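PDB 6F03: Bpsl2520 from Burkholderia pseudomallei K96243, which is of unknown function but is probably exported as a secreted antigen, an all-helical protein of the DUF2059 family that assembles as a dimer. Local coordinates for residues Q92-A95 / A96-T99; Q119-T122 / N123-Q127; V168-G171 / L172-K175. All blocks are in the same frame, centred on the assembly; numbering follows the deposited sequence.

Contact 1. Residues Q92-A95 / A96-T99; sequences QKQA and AVPT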
loop_
_atom_site.group_PDB
_atom_site.type_symbol
_atom_site.label_atom_id
_atom_site.label_comp_id
_atom_site.label_asym_id
_atom_site.label_seq_id
_atom_site.Cartn_x
_atom_site.Cartn_y
_atom_site.Cartn_z
ATOM N N GLN B 92 22.214 -18.147 25.971
ATOM C CA GLN B 92 22.075 -16.776 26.448
ATOM C C GLN B 92 21.193 -15.951 25.519
ATOM O O GLN B 92 20.421 -15.098 25.980
ATOM C CB GLN B 92 23.452 -16.148 26.582
ATOM C CG GLN B 92 24.241 -16.721 27.734
ATOM C CD GLN B 92 25.696 -16.383 27.625
ATOM O OE1 GLN B 92 26.187 -16.045 26.546
ATOM N NE2 GLN B 92 26.414 -16.505 28.733
ATOM N N LYS B 93 21.300 -16.190 24.208
ATOM C CA LYS B 93 20.453 -15.493 23.249
ATOM C C LYS B 93 18.998 -15.883 23.442
ATOM O O LYS B 93 18.121 -15.016 23.507
ATOM C CB LYS B 93 20.905 -15.806 21.813
ATOM C CG LYS B 93 22.260 -15.218 21.405
ATOM C CD LYS B 93 22.609 -15.579 19.964
ATOM C CE LYS B 93 23.905 -14.908 19.525
ATOM N NZ LYS B 93 24.258 -15.174 18.096
ATOM N N GLN B 94 18.737 -17.180 23.606
ATOM C CA GLN B 94 17.366 -17.643 23.770
ATOM C C GLN B 94 16.757 -17.076 25.045
ATOM O O GLN B 94 15.571 -16.733 25.069
ATOM C CB GLN B 94 17.350 -19.176 23.784
ATOM C CG GLN B 94 15.989 -19.813 23.603
ATOM C CD GLN B 94 15.456 -19.605 22.193
ATOM O OE1 GLN B 94 14.512 -18.849 21.972
ATOM N NE2 GLN B 94 16.082 -20.278 21.222
ATOM N N ALA B 95 17.566 -16.943 26.104
ATOM C CA ALA B 95 17.122 -16.375 27.373
ATOM C C ALA B 95 16.984 -14.853 27.337
ATOM O O ALA B 95 16.269 -14.289 28.171
ATOM C CB ALA B 95 18.089 -16.765 28.487
ATOM N N ALA B 96 17.649 -14.177 26.394
ATOM C CA ALA B 96 17.578 -12.724 26.306
ATOM C C ALA B 96 16.316 -12.255 25.594
ATOM O O ALA B 96 15.941 -11.079 25.720
ATOM C CB ALA B 96 18.816 -12.169 25.596
ATOM N N VAL B 97 15.666 -13.150 24.844
ATOM C CA VAL B 97 14.469 -12.775 24.093
ATOM C C VAL B 97 13.427 -12.101 24.973
ATOM O O VAL B 97 12.910 -11.047 24.579
ATOM C CB VAL B 97 13.904 -14.009 23.355
ATOM C CG1 VAL B 97 12.503 -13.716 22.873
ATOM C CG2 VAL B 97 14.828 -14.401 22.204
ATOM N N PRO B 98 13.074 -12.631 26.149
ATOM C CA PRO B 98 11.991 -12.007 26.932
ATOM C C PRO B 98 12.250 -10.553 27.279
ATOM O O PRO B 98 11.348 -9.715 27.132
ATOM C CB PRO B 98 11.928 -12.888 28.186
ATOM C CG PRO B 98 12.459 -14.208 27.750
ATOM C CD PRO B 98 13.522 -13.906 26.738
ATOM N N THR B 99 13.459 -10.224 27.738
ATOM C CA THR B 99 13.755 -8.844 28.107
ATOM C C THR B 99 13.948 -7.947 26.887
ATOM O O THR B 99 13.627 -6.754 26.938
ATOM C CB THR B 99 14.996 -8.786 28.992
ATOM O OG1 THR B 99 15.207 -7.431 29.400
ATOM C CG2 THR B 99 16.221 -9.277 28.230
#
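Ala96 N is shared by two carbonyl oxygens of the preceding turn, Gln92 O and Lys93 O, each 3.0 Å from it. Both bonds are weak, the N-H leaning to 124° at the first and 135° at the second. A third weak bond joins Val97 N to Lys93 O at 3.4 Å. The methyl of Ala96 comes down beside the same pair, its CB 3.4 Å from Gln92 O. Val97 keeps CG1 anti to its backbone N (chi1 166°), which leaves CG2 beside that N and 3.6 Å from Lys93 O.

Next along the chain, the Pro98 ring, which has no N-H to offer, lays its CD 3.1 Å from Ala95 O. Here helix 90-111 kinks, the nitrogens of Pro98 and Thr99 making no bond to the turn before. Farther out, Asn89 OD1 accepts from Gln92 N, and the Lys93 ammonium runs back to the carbonyl oxygen of Asn85, while Ala96 packs on Val195 of the second subunit. A proline within a helix takes away one backbone donor and here crowds the carbonyl oxygen of Ala95, consistent with the thin, shared hydrogen bonding of this turn.

Contact 2. Residues Q119-T122 / N123-Q127; sequences QQFT and NDAMQ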
loop_
_atom_site.group_PDB
_atom_site.type_symbol
_atom_site.label_atom_id
_atom_site.label_comp_id
_atom_site.label_asym_id
_atom_site.label_seq_id
_atom_site.Cartn_x
_atom_site.Cartn_y
_atom_site.Cartn_z
ATOM N N GLN B 119 14.999 18.118 7.793
ATOM C CA GLN B 119 14.842 19.061 6.698
ATOM C C GLN B 119 15.465 18.515 5.421
ATOM O O GLN B 119 14.972 18.792 4.318
ATOM C CB GLN B 119 15.472 20.408 7.066
ATOM C CG GLN B 119 15.283 21.487 5.988
ATOM C CD GLN B 119 13.812 21.822 5.738
ATOM O OE1 GLN B 119 13.065 22.130 6.668
ATOM N NE2 GLN B 119 13.382 21.713 4.487
ATOM N N GLN B 120 16.555 17.748 5.555
ATOM C CA GLN B 120 17.193 17.139 4.397
ATOM C C GLN B 120 16.234 16.204 3.673
ATOM O O GLN B 120 16.150 16.221 2.433
ATOM C CB GLN B 120 18.446 16.381 4.846
ATOM C CG GLN B 120 19.232 15.685 3.728
ATOM C CD GLN B 120 20.334 14.757 4.284
ATOM O OE1 GLN B 120 21.284 15.216 4.924
ATOM N NE2 GLN B 120 20.194 13.454 4.049
ATOM N N PHE B 121 15.482 15.398 4.424
ATOM C CA PHE B 121 14.517 14.529 3.766
ATOM C C PHE B 121 13.464 15.348 3.032
ATOM O O PHE B 121 13.175 15.094 1.857
ATOM C CB PHE B 121 13.842 13.586 4.760
ATOM C CG PHE B 121 12.893 12.616 4.088
ATOM C CD1 PHE B 121 13.392 11.495 3.416
ATOM C CD2 PHE B 121 11.522 12.852 4.076
ATOM C CE1 PHE B 121 12.552 10.603 2.775
ATOM C CE2 PHE B 121 10.653 11.970 3.421
ATOM C CZ PHE B 121 11.178 10.835 2.767
ATOM N N THR B 122 12.880 16.341 3.714
ATOM C CA THR B 122 11.871 17.206 3.098
ATOM C C THR B 122 12.383 17.860 1.823
ATOM O O THR B 122 11.688 17.869 0.798
ATOM C CB THR B 122 11.430 18.265 4.107
ATOM O OG1 THR B 122 10.827 17.600 5.212
ATOM C CG2 THR B 122 10.406 19.225 3.488
ATOM N N ASN B 123 13.590 18.438 1.873
ATOM C CA ASN B 123 14.181 19.031 0.682
ATOM C C ASN B 123 14.295 18.008 -0.429
ATOM O O ASN B 123 13.894 18.268 -1.571
ATOM C CB ASN B 123 15.558 19.610 1.001
ATOM C CG ASN B 123 15.486 20.812 1.906
ATOM O OD1 ASN B 123 14.410 21.378 2.122
ATOM N ND2 ASN B 123 16.635 21.230 2.426
ATOM N N ASP B 124 14.810 16.817 -0.099
ATOM C CA ASP B 124 15.017 15.799 -1.117
ATOM C C ASP B 124 13.691 15.345 -1.714
ATOM O O ASP B 124 13.584 15.151 -2.935
ATOM C CB ASP B 124 15.767 14.608 -0.522
ATOM C CG ASP B 124 17.249 14.879 -0.352
ATOM O OD1 ASP B 124 17.747 15.902 -0.870
ATOM O OD2 ASP B 124 17.929 14.060 0.302
ATOM N N ALA B 125 12.655 15.223 -0.879
ATOM C CA ALA B 125 11.348 14.841 -1.403
ATOM C C ALA B 125 10.773 15.943 -2.298
ATOM O O ALA B 125 10.108 15.649 -3.297
ATOM C CB ALA B 125 10.389 14.507 -0.262
HETATM N N MSE B 126 11.052 17.205 -1.993
HETATM C CA MSE B 126 10.640 18.264 -2.911
HETATM C C MSE B 126 11.369 18.119 -4.256
HETATM O O MSE B 126 10.739 18.117 -5.303
HETATM C CB MSE B 126 10.887 19.647 -2.322
HETATM C CG MSE B 126 10.189 20.738 -3.118
HETATM SE SE MSE B 126 10.390 22.499 -2.329
HETATM C CE MSE B 126 10.141 21.972 -0.454
ATOM N N GLN B 127 12.696 17.991 -4.235
ATOM C CA GLN B 127 13.410 17.776 -5.491
ATOM C C GLN B 127 12.884 16.544 -6.229
ATOM O O GLN B 127 12.790 16.545 -7.459
ATOM C CB GLN B 127 14.912 17.651 -5.248
ATOM C CG GLN B 127 15.699 17.390 -6.525
ATOM C CD GLN B 127 15.738 18.605 -7.444
ATOM O OE1 GLN B 127 15.155 18.595 -8.543
ATOM N NE2 GLN B 127 16.437 19.657 -7.008
#
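Four backbone bonds run i+4 to i from Asn123, Asp124, Ala125 and Met126 to Gln119, Gln120, Phe121 and Thr122, making a regular alpha helix. The straightest, Asn123 N to Gln119 O, is 2.8 Å long with an N-H angle of 171°. On the outer side the same two residues bond again through their side chains: Gln119 NE2 donates a hydrogen bond to Asn123 OD1 at 2.6 Å. The acceptor lies in the Gln119 amide plane, but the donor stands above the Asn123 carbonyl plane, and the two amides are turned 43° apart. A bend at chi2 (62°) swings the Gln119 amide along the helix to meet Asn123.

These are the first turns of helix 119-136, and Thr118 just before it accepts the N-H of Phe121 on OG1. Gln120 and Asp124 run side by side, Gln120 CG 4.0 Å from Asp124 OD2, and both reach Tyr176 OH of the second subunit; Asp124 OD2 also forms a salt bridge with Lys175 of that subunit. The buried Phe121 ring approaches Ala125 obliquely, CE2 4.5 Å from CB. Phe121 meets Phe116 and, in the second subunit, Tyr176 edge-to-face, while Leu172 of the second subunit packs on Phe121, Asp124 and Ala125.

Contact 3. Residues V168-G171 / L172-K175; sequences VVNG and LMQK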
loop_
_atom_site.group_PDB
_atom_site.type_symbol
_atom_site.label_atom_id
_atom_site.label_comp_id
_atom_site.label_asym_id
_atom_site.label_seq_id
_atom_site.Cartn_x
_atom_site.Cartn_y
_atom_site.Cartn_z
ATOM N N VAL B 168 -14.162 2.928 -2.009
ATOM C CA VAL B 168 -14.341 1.781 -2.894
ATOM C C VAL B 168 -13.596 0.559 -2.350
ATOM O O VAL B 168 -14.184 -0.506 -2.131
ATOM C CB VAL B 168 -13.897 2.143 -4.321
ATOM C CG1 VAL B 168 -13.817 0.900 -5.161
ATOM C CG2 VAL B 168 -14.894 3.159 -4.944
ATOM N N VAL B 169 -12.300 0.707 -2.088
ATOM C CA VAL B 169 -11.476 -0.432 -1.687
ATOM C C VAL B 169 -11.894 -0.958 -0.312
ATOM O O VAL B 169 -12.038 -2.169 -0.112
ATOM C CB VAL B 169 -9.993 -0.031 -1.724
ATOM C CG1 VAL B 169 -9.103 -1.141 -1.159
ATOM C CG2 VAL B 169 -9.592 0.350 -3.169
ATOM N N ASN B 170 -12.109 -0.064 0.655
ATOM C CA ASN B 170 -12.484 -0.510 2.004
ATOM C C ASN B 170 -13.845 -1.196 2.018
ATOM O O ASN B 170 -14.048 -2.166 2.761
ATOM C CB ASN B 170 -12.509 0.668 2.984
ATOM C CG ASN B 170 -11.131 1.229 3.251
ATOM O OD1 ASN B 170 -10.113 0.581 2.964
ATOM N ND2 ASN B 170 -11.084 2.454 3.787
ATOM N N GLY B 171 -14.804 -0.688 1.231
ATOM C CA GLY B 171 -16.109 -1.321 1.179
ATOM C C GLY B 171 -16.054 -2.726 0.608
ATOM O O GLY B 171 -16.719 -3.634 1.107
ATOM N N LEU B 172 -15.291 -2.913 -0.474
ATOM C CA LEU B 172 -15.160 -4.233 -1.079
ATOM C C LEU B 172 -14.380 -5.184 -0.168
ATOM O O LEU B 172 -14.731 -6.360 -0.036
ATOM C CB LEU B 172 -14.484 -4.104 -2.441
ATOM C CG LEU B 172 -15.278 -3.312 -3.503
ATOM C CD1 LEU B 172 -14.392 -2.958 -4.665
ATOM C CD2 LEU B 172 -16.487 -4.113 -3.981
HETATM N N MSE B 173 -13.328 -4.687 0.471
HETATM C CA MSE B 173 -12.581 -5.445 1.462
HETATM C C MSE B 173 -13.509 -5.949 2.574
HETATM O O MSE B 173 -13.441 -7.106 2.972
HETATM C CB MSE B 173 -11.466 -4.577 2.039
HETATM C CG MSE B 173 -10.309 -5.330 2.670
HETATM SE SE MSE B 173 -9.053 -4.083 3.519
HETATM C CE MSE B 173 -8.289 -3.282 1.908
ATOM N N GLN B 174 -14.395 -5.085 3.071
ATOM C CA GLN B 174 -15.275 -5.506 4.153
ATOM C C GLN B 174 -16.227 -6.606 3.703
ATOM O O GLN B 174 -16.535 -7.519 4.475
ATOM C CB GLN B 174 -16.040 -4.306 4.704
ATOM C CG GLN B 174 -15.226 -3.521 5.748
ATOM C CD GLN B 174 -15.912 -2.242 6.232
ATOM O OE1 GLN B 174 -17.041 -1.937 5.844
ATOM N NE2 GLN B 174 -15.223 -1.492 7.092
ATOM N N LYS B 175 -16.700 -6.548 2.461
ATOM C CA LYS B 175 -17.622 -7.574 1.995
ATOM C C LYS B 175 -16.917 -8.863 1.590
ATOM O O LYS B 175 -17.502 -9.943 1.716
ATOM C CB LYS B 175 -18.441 -7.057 0.818
ATOM C CG LYS B 175 -19.607 -6.165 1.212
ATOM C CD LYS B 175 -20.526 -5.909 0.019
ATOM C CE LYS B 175 -20.036 -4.740 -0.823
ATOM N NZ LYS B 175 -20.296 -3.439 -0.134
#
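Met173 N, the N-H of a selenomethionine, bonds to Val169 O at 2.9 Å with an angle of 165°, the shortest of four consecutive i+4 to i bonds in this part of helix 152-193. Leu172 N to Val168 O and Gln174 N to Asn170 O flank it, and Lys175 N to Gly171 O, at 3.2 Å, is the longest.

Two apolar pairs follow the same spacing. Val168 and Leu172 lie side by side and point the same way, Val168 CG1 3.9 Å from Leu172 CD1. Leu172 holds CG beside its own backbone N (chi1 -64°), bringing CG to 3.3 Å from Val168 O. Val169 and Met173 meet at a slant instead: the selenomethionine chain bends at chi3 (-71°) and sets its CE 3.8 Å from Val169 CG1. Gln174, extended beyond CG, runs its CB and CG past Asn170 O, each at 3.5 Å. Lys175 folds at chi3 and chi4, curling its chain past Gly171 O, with NZ 3.8 Å from that oxygen; Gly171 offers only backbone to the turn.

The segments belong to a long helix that leans on the second subunit. Val168 packs there on Ala132, Val169 on Ile62 and Leu172 on Ala125, placing the valine-leucine side of this helix against helices 55-84 and 119-136 of the partner chain.

From the N terminus the chain runs through helices 40-52 and 55-84 before reaching contact 1 in helix 90-111. Contact 2 opens helix 119-136, the next helix along, and contact 3 lies midway in helix 152-193, the last. Each joins adjoining turns of a single helix, so none closes a loop; the three follow in series, without nesting or crossing. They are far apart: the centres of contacts 1 and 2 are about 40 Å from each other, and those of 2 and 3 about 34 Å, on opposite sides of the chain's centre. The dimer brings contacts 2 and 3 together, contact 3 of one subunit packing on contact 2 of the other, while contact 1 touches Val195 of the second subunit.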